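Local coordinates for protein aminodeoxyfutalosine deaminase (PDB 2IMR) that is a zinc-dependent deaminase that converts aminodeoxyfutalosine into futalosine in menaquinone biosynthesis and, less efficiently, deaminates adenosine and several related nucleosides, at residues P236-V241 with T300-V305; C320-C325 with V347-G352; G88-P93 with F412-S417. All coordinates share one frame; numbering follows the deposited sequence.

Contact 1. Residues P236-V241 with T300-V305. With ZN (zinc ion), chain B.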
# COMPACT_ATOMS: atom_id res chain seq x y z
N PRO A 236 -10.07 8.93 3.05
CA PRO A 236 -9.56 7.86 2.19
C PRO A 236 -9.78 6.49 2.83
O PRO A 236 -9.82 6.37 4.06
CB PRO A 236 -8.09 8.22 2.01
CG PRO A 236 -7.76 8.97 3.25
CD PRO A 236 -8.98 9.84 3.44
N LEU A 237 -9.94 5.47 2.00
CA LEU A 237 -10.16 4.11 2.48
C LEU A 237 -9.14 3.13 1.93
O LEU A 237 -8.61 3.30 0.84
CB LEU A 237 -11.54 3.61 2.03
CG LEU A 237 -12.84 4.12 2.65
CD1 LEU A 237 -14.01 3.76 1.73
CD2 LEU A 237 -13.04 3.51 4.03
N GLN A 238 -8.85 2.10 2.73
CA GLN A 238 -7.97 1.01 2.32
C GLN A 238 -8.58 -0.25 2.92
O GLN A 238 -8.89 -0.29 4.12
CB GLN A 238 -6.52 1.19 2.82
CG GLN A 238 -5.59 1.72 1.73
CD GLN A 238 -4.11 1.59 2.07
OE1 GLN A 238 -3.67 0.57 2.60
NE2 GLN A 238 -3.33 2.62 1.74
N ILE A 239 -8.77 -1.26 2.08
CA ILE A 239 -9.35 -2.53 2.49
C ILE A 239 -8.44 -3.65 1.96
O ILE A 239 -8.05 -3.63 0.79
CB ILE A 239 -10.77 -2.75 1.87
CG1 ILE A 239 -11.66 -1.54 2.15
CG2 ILE A 239 -11.41 -4.02 2.43
CD1 ILE A 239 -13.00 -1.58 1.43
N HIS A 240 -8.08 -4.61 2.82
CA HIS A 240 -7.26 -5.74 2.37
C HIS A 240 -8.23 -6.68 1.68
O HIS A 240 -9.20 -7.12 2.30
CB HIS A 240 -6.65 -6.50 3.55
CG HIS A 240 -5.77 -5.67 4.43
ND1 HIS A 240 -6.24 -5.01 5.54
CD2 HIS A 240 -4.44 -5.43 4.39
CE1 HIS A 240 -5.24 -4.40 6.15
NE2 HIS A 240 -4.13 -4.64 5.47
N VAL A 241 -7.98 -7.00 0.41
CA VAL A 241 -8.91 -7.87 -0.31
C VAL A 241 -8.25 -8.98 -1.11
O VAL A 241 -7.27 -8.74 -1.82
CB VAL A 241 -9.80 -7.04 -1.26
CG1 VAL A 241 -10.81 -7.94 -1.97
CG2 VAL A 241 -10.51 -5.95 -0.48
N THR A 300 -9.20 2.16 -1.79
CA THR A 300 -7.98 1.56 -2.33
C THR A 300 -7.98 0.12 -1.83
O THR A 300 -8.15 -0.13 -0.64
CB THR A 300 -6.72 2.30 -1.84
OG1 THR A 300 -6.70 3.62 -2.41
CG2 THR A 300 -5.46 1.56 -2.27
N LEU A 301 -7.81 -0.82 -2.74
CA LEU A 301 -7.81 -2.24 -2.40
C LEU A 301 -6.39 -2.77 -2.29
O LEU A 301 -5.59 -2.62 -3.22
CB LEU A 301 -8.59 -3.03 -3.45
CG LEU A 301 -10.00 -2.47 -3.73
CD1 LEU A 301 -10.66 -3.31 -4.82
CD2 LEU A 301 -10.84 -2.48 -2.45
N VAL A 302 -6.09 -3.40 -1.16
CA VAL A 302 -4.75 -3.93 -0.91
C VAL A 302 -4.59 -5.43 -1.15
O VAL A 302 -5.48 -6.22 -0.83
CB VAL A 302 -4.33 -3.60 0.54
CG1 VAL A 302 -2.88 -4.02 0.78
CG2 VAL A 302 -4.52 -2.11 0.80
N HIS A 303 -3.44 -5.79 -1.72
CA HIS A 303 -3.07 -7.16 -2.06
C HIS A 303 -3.73 -7.59 -3.36
O HIS A 303 -3.07 -7.62 -4.39
CB HIS A 303 -3.40 -8.11 -0.90
CG HIS A 303 -2.61 -7.84 0.34
ND1 HIS A 303 -1.23 -7.75 0.33
CD2 HIS A 303 -2.99 -7.60 1.62
CE1 HIS A 303 -0.80 -7.46 1.55
NE2 HIS A 303 -1.85 -7.37 2.35
N MET A 304 -5.02 -7.91 -3.31
CA MET A 304 -5.75 -8.27 -4.52
C MET A 304 -5.03 -9.30 -5.37
O MET A 304 -4.92 -9.15 -6.60
CB MET A 304 -5.97 -7.00 -5.35
CG MET A 304 -6.87 -5.98 -4.68
SD MET A 304 -8.56 -6.58 -4.70
CE MET A 304 -9.03 -6.17 -6.41
N VAL A 305 -4.54 -10.35 -4.74
CA VAL A 305 -3.80 -11.39 -5.44
C VAL A 305 -4.70 -12.43 -6.08
O VAL A 305 -4.51 -12.83 -7.22
CB VAL A 305 -2.82 -12.09 -4.47
CG1 VAL A 305 -2.19 -13.31 -5.14
CG2 VAL A 305 -1.74 -11.11 -4.05
ZN ZN B . -2.08 -4.62 5.79
O HOH W 1 -6.79 5.13 0.15
O HOH W 2 -1.37 -6.09 5.04
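Ile-239 and Val-302 sit on neighbouring parallel strands of the amidohydrolase TIM barrel, and Ile-239 O takes the amide of Val-302 in an almost straight bond (2.8 Å from Ile-239 O to Val-302 N, 177° at the hydrogen). The same ladder runs from Thr-300 N on Leu-237 O to Met-304 N on Val-241 O. Its densest part is at the C-terminal end, around Val-241. On the outward face Val-241 and Met-304 lie side by side, with Met-304 SD 3.7 Å from Val-241 CB, and Leu-301 CD2 reaches Val-241 CG2.

On the inward face Gln-238 and Val-302 lean across each other: Val-302 CG2 presses on Gln-238 OE1 at 3.3 Å. The amide itself is held by His-99, whose ND1 bonds OE1, and by the carbonyl of Ala-98, which bonds NE2, so Gln-238 is a second-shell residue that should fix the rotation of a metal ligand.

The N-terminal end is looser. There a water comes between the strands, donating to Leu-237 O and lying 3.0 Å from Thr-300 OG1.

At the mouth the His-240 and His-303 rings meet rim to rim, planes 23° apart, with CD2 of His-240 3.8 Å from CD2 of His-303. With chi1 at -59°, beside the backbone N, the His-240 ring aims NE2 at the zinc, 2.1 Å away; His-99 and His-101 bind it too, and ND1 is anchored on His-213 O. A zinc-bound water lies in the ring plane of His-303, 3.0 Å from its NE2.

Contact 2. Residues C320-C325 with V347-G352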
# COMPACT_ATOMS: atom_id res chain seq x y z
N CYS A 320 -11.05 2.26 -8.62
CA CYS A 320 -10.30 1.99 -7.40
C CYS A 320 -8.81 1.79 -7.70
O CYS A 320 -8.45 1.22 -8.73
CB CYS A 320 -10.81 0.72 -6.71
SG CYS A 320 -12.47 0.77 -6.01
N ALA A 321 -7.96 2.27 -6.81
CA ALA A 321 -6.52 2.09 -6.97
C ALA A 321 -6.21 0.84 -6.15
O ALA A 321 -6.98 0.47 -5.27
CB ALA A 321 -5.77 3.29 -6.42
N VAL A 322 -5.09 0.18 -6.45
CA VAL A 322 -4.72 -1.01 -5.70
C VAL A 322 -3.27 -0.92 -5.24
O VAL A 322 -2.43 -0.32 -5.91
CB VAL A 322 -4.88 -2.30 -6.55
CG1 VAL A 322 -6.33 -2.48 -6.96
CG2 VAL A 322 -3.98 -2.24 -7.78
N VAL A 323 -2.98 -1.50 -4.08
CA VAL A 323 -1.61 -1.50 -3.57
C VAL A 323 -1.12 -2.94 -3.50
O VAL A 323 -1.79 -3.80 -2.92
CB VAL A 323 -1.51 -0.88 -2.16
CG1 VAL A 323 -0.05 -0.88 -1.70
CG2 VAL A 323 -2.06 0.54 -2.17
N THR A 324 0.03 -3.21 -4.09
CA THR A 324 0.58 -4.56 -4.05
C THR A 324 1.82 -4.54 -3.15
O THR A 324 2.55 -3.55 -3.13
CB THR A 324 0.93 -5.06 -5.48
OG1 THR A 324 1.48 -6.38 -5.42
CG2 THR A 324 1.94 -4.13 -6.15
N CYS A 325 2.01 -5.61 -2.37
CA CYS A 325 3.15 -5.76 -1.46
C CYS A 325 3.84 -7.06 -1.86
O CYS A 325 3.59 -8.13 -1.30
CB CYS A 325 2.65 -5.85 -0.00
SG CYS A 325 1.60 -4.45 0.55
N VAL A 347 -5.82 -0.03 -14.29
CA VAL A 347 -5.98 0.21 -12.86
C VAL A 347 -4.69 0.80 -12.28
O VAL A 347 -3.60 0.31 -12.57
CB VAL A 347 -6.30 -1.12 -12.13
CG1 VAL A 347 -6.45 -0.86 -10.63
CG2 VAL A 347 -7.58 -1.72 -12.70
N GLU A 348 -4.83 1.86 -11.50
CA GLU A 348 -3.69 2.52 -10.87
C GLU A 348 -3.10 1.60 -9.80
O GLU A 348 -3.81 1.16 -8.90
CB GLU A 348 -4.13 3.84 -10.23
CG GLU A 348 -3.02 4.60 -9.50
CD GLU A 348 -1.95 5.12 -10.44
OE1 GLU A 348 -1.24 4.30 -11.05
OE2 GLU A 348 -1.81 6.36 -10.56
N VAL A 349 -1.81 1.31 -9.92
CA VAL A 349 -1.14 0.42 -8.97
C VAL A 349 -0.07 1.16 -8.17
O VAL A 349 0.69 1.96 -8.71
CB VAL A 349 -0.47 -0.76 -9.72
CG1 VAL A 349 0.22 -1.69 -8.72
CG2 VAL A 349 -1.51 -1.52 -10.52
N ALA A 350 -0.04 0.90 -6.87
CA ALA A 350 0.93 1.51 -5.97
C ALA A 350 1.67 0.38 -5.26
O ALA A 350 1.20 -0.76 -5.24
CB ALA A 350 0.22 2.39 -4.95
N LEU A 351 2.82 0.70 -4.67
CA LEU A 351 3.61 -0.30 -3.97
C LEU A 351 3.68 -0.07 -2.46
O LEU A 351 3.74 1.07 -1.99
CB LEU A 351 5.03 -0.32 -4.53
CG LEU A 351 5.23 -1.06 -5.86
CD1 LEU A 351 6.54 -0.62 -6.49
CD2 LEU A 351 5.23 -2.55 -5.60
N GLY A 352 3.69 -1.17 -1.72
CA GLY A 352 3.79 -1.12 -0.28
C GLY A 352 4.69 -2.28 0.15
O GLY A 352 4.96 -3.17 -0.65
O HOH W 3 -7.59 2.66 -10.89
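Val-322 lies against Val-347 and Val-349 on the next parallel strand, and its short side chain can be followed atom by atom. CB sits against the carbonyl oxygen of Leu-301, on the strand to the other side. From there CG1, anti to the carbonyl carbon (chi1 -62°), goes to Val-347 CG1 at 4.0 Å. CG2 takes the crowded position between the backbone N and the carbonyl carbon, which puts it 3.6 Å from Glu-348 O and 3.8 Å from CG2 of Val-349. The valine thus reaches both Val-347 and Val-349, crossing the former at about a right angle.

Thr-324 repeats the theme two residues on: its CG2 runs alongside Leu-351, meeting CD2 at 3.7 Å. These side chains share the outward face of the sheet, where Trp-339 of helix 339-344 covers Thr-324, Val-349 and Leu-351. Val-323 and Ala-350 turn the other way, CG2 of the valine 4.0 Å from CB of the alanine, and Val-323 reaches on to His-99.

Four backbone bonds tie the strands, from Val-322 N on Glu-348 O at 2.9 Å to Gly-352 N on Thr-324 O at 3.0 Å. Before the first of these, a water donates to Cys-320 O and accepts from Glu-348 N. The carboxylate of Glu-348 turns from the sheet, and OE2 forms a salt bridge with Arg-393. At the C-terminal end Gly-352 is hemmed in by Val-323 CG1 and Cys-325 SG, where a beta carbon would be tight.

Leu-351 is also joined to Ala-98 by a backbone hydrogen bond, which closes the ring: these are the last two strands of an amidohydrolase TIM barrel, joined by a parallel beta-alpha-beta crossover.

Contact 3. Residues G88-P93 with F412-S417; sequences GAVIAP and FRWELS
The short strand 90-91, edge of a small sheet outside the barrel, is met by a returning C-terminal segment that bridges to it once, Ile-91 against Arg-413, before turning into 3-10 helix. Ala-92 N bonds Phe-412 O at 2.8 Å; Trp-414 N reaches Val-90 O at a longer 3.2 Å. A water also joins Val-90 O to Glu-415 N.

Trp-414 makes the largest single contribution. Val-90 CG1 stands over one face of its indole, 3.6 Å from the centroid of the six-membered ring, in a CH-pi contact. The torsion chi1 of -69°, with CG beside the backbone N, swings the NE1 edge toward the carbonyls of Ala-92 and Pro-93. There NE1 donates to Ala-92 O at 2.9 Å, from above that carbonyl's plane, and weakly to Pro-93 O. Arg-365 adds a cation-pi contact. With a leucine in its place the carbonyls of Ala-92 and Pro-93 would probably lose the N-H they share, and Val-90 the flat face it rests on.

Phe-412 CD2 packs on Pro-93 CA. Arg-413 grips one oxygen of Glu-415 side-on, NE to OE2 at 2.8 Å, and Gly-88 fits beside that glutamate where a beta carbon would clash. Such pairing of N- and C-terminal segments in a small beta domain beside the barrel is found in many amidohydrolases.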
# COMPACT_ATOMS: atom_id res chain seq x y z
N GLY A 88 23.69 4.09 -11.25
CA GLY A 88 22.87 3.00 -10.76
C GLY A 88 21.62 2.72 -11.57
O GLY A 88 21.42 3.28 -12.65
N ALA A 89 20.75 1.86 -11.03
CA ALA A 89 19.53 1.48 -11.72
C ALA A 89 18.44 2.55 -11.75
O ALA A 89 17.83 2.80 -12.79
CB ALA A 89 18.97 0.20 -11.12
N VAL A 90 18.21 3.20 -10.62
CA VAL A 90 17.14 4.17 -10.57
C VAL A 90 17.46 5.55 -10.02
O VAL A 90 18.14 5.71 -9.01
CB VAL A 90 15.95 3.62 -9.73
CG1 VAL A 90 14.83 4.64 -9.66
CG2 VAL A 90 15.46 2.30 -10.33
N ILE A 91 16.95 6.56 -10.72
CA ILE A 91 17.07 7.94 -10.30
C ILE A 91 15.63 8.43 -10.27
O ILE A 91 14.97 8.47 -11.32
CB ILE A 91 17.88 8.81 -11.27
CG1 ILE A 91 19.35 8.40 -11.23
CG2 ILE A 91 17.73 10.27 -10.88
CD1 ILE A 91 20.25 9.23 -12.14
N ALA A 92 15.14 8.77 -9.09
CA ALA A 92 13.77 9.24 -8.93
C ALA A 92 13.52 9.71 -7.51
O ALA A 92 14.31 9.43 -6.60
CB ALA A 92 12.79 8.10 -9.27
N PRO A 93 12.42 10.46 -7.29
CA PRO A 93 12.13 10.94 -5.95
C PRO A 93 12.00 9.73 -5.03
O PRO A 93 11.80 8.61 -5.51
CB PRO A 93 10.79 11.66 -6.13
CG PRO A 93 10.87 12.16 -7.54
CD PRO A 93 11.44 10.98 -8.27
N PHE A 412 17.69 11.30 -4.63
CA PHE A 412 17.13 10.90 -5.92
C PHE A 412 17.89 9.74 -6.52
O PHE A 412 17.42 9.08 -7.44
CB PHE A 412 17.18 12.08 -6.91
CG PHE A 412 16.36 13.26 -6.49
CD1 PHE A 412 16.67 14.53 -6.97
CD2 PHE A 412 15.28 13.11 -5.64
CE1 PHE A 412 15.90 15.64 -6.60
CE2 PHE A 412 14.50 14.21 -5.26
CZ PHE A 412 14.82 15.47 -5.75
N ARG A 413 19.09 9.50 -6.01
CA ARG A 413 19.94 8.43 -6.50
C ARG A 413 19.74 7.21 -5.57
O ARG A 413 20.42 7.07 -4.56
CB ARG A 413 21.39 8.92 -6.49
CG ARG A 413 22.37 8.06 -7.24
CD ARG A 413 23.65 8.87 -7.52
NE ARG A 413 24.73 8.00 -7.97
CZ ARG A 413 25.91 8.42 -8.41
NH1 ARG A 413 26.18 9.73 -8.46
NH2 ARG A 413 26.81 7.54 -8.79
N TRP A 414 18.80 6.35 -5.93
CA TRP A 414 18.47 5.18 -5.12
C TRP A 414 19.62 4.26 -4.72
O TRP A 414 19.58 3.66 -3.64
CB TRP A 414 17.38 4.36 -5.81
CG TRP A 414 16.04 5.04 -5.85
CD1 TRP A 414 15.79 6.37 -5.66
CD2 TRP A 414 14.78 4.42 -6.14
NE1 TRP A 414 14.44 6.62 -5.81
CE2 TRP A 414 13.80 5.44 -6.10
CE3 TRP A 414 14.38 3.11 -6.42
CZ2 TRP A 414 12.44 5.19 -6.34
CZ3 TRP A 414 13.02 2.86 -6.66
CH2 TRP A 414 12.07 3.89 -6.62
N GLU A 415 20.65 4.14 -5.56
CA GLU A 415 21.77 3.26 -5.24
C GLU A 415 22.53 3.69 -3.98
O GLU A 415 23.33 2.92 -3.44
CB GLU A 415 22.76 3.19 -6.41
CG GLU A 415 23.60 4.44 -6.58
CD GLU A 415 24.81 4.23 -7.46
OE1 GLU A 415 25.32 3.09 -7.53
OE2 GLU A 415 25.29 5.22 -8.06
N LEU A 416 22.28 4.91 -3.50
CA LEU A 416 22.97 5.43 -2.32
C LEU A 416 22.11 5.43 -1.05
O LEU A 416 22.52 5.97 -0.01
CB LEU A 416 23.45 6.86 -2.59
CG LEU A 416 24.21 7.11 -3.89
CD1 LEU A 416 24.52 8.60 -4.03
CD2 LEU A 416 25.49 6.30 -3.90
N SER A 417 20.93 4.82 -1.14
CA SER A 417 20.00 4.78 -0.01
C SER A 417 20.56 4.11 1.24
O SER A 417 21.15 3.02 1.17
CB SER A 417 18.72 4.06 -0.43
OG SER A 417 17.76 4.09 0.61
O HOH W 4 20.65 4.84 -8.20

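Contacts 1 and 2 are successive parts of one barrel wall, their centres 8 Å apart. Strand 300-303 joins them: Leu-301 N lies 3.0 Å from Ala-321 O and His-303 N 2.8 Å from Val-323 O, both probable hydrogen bonds. Contact 1 supplies a zinc ligand; contact 2 holds none, though the side chain of Cys-325 comes within about 6 Å of the metal. Contact 3 stands apart from the site, its centre 28 Å from that of contact 1 and 21 Å from that of contact 2, with nearest atoms about 18 and 7 Å away. Helix 380-395 spans the gap, touching Val-90 and Trp-414 as well as Ala-350 and Leu-351.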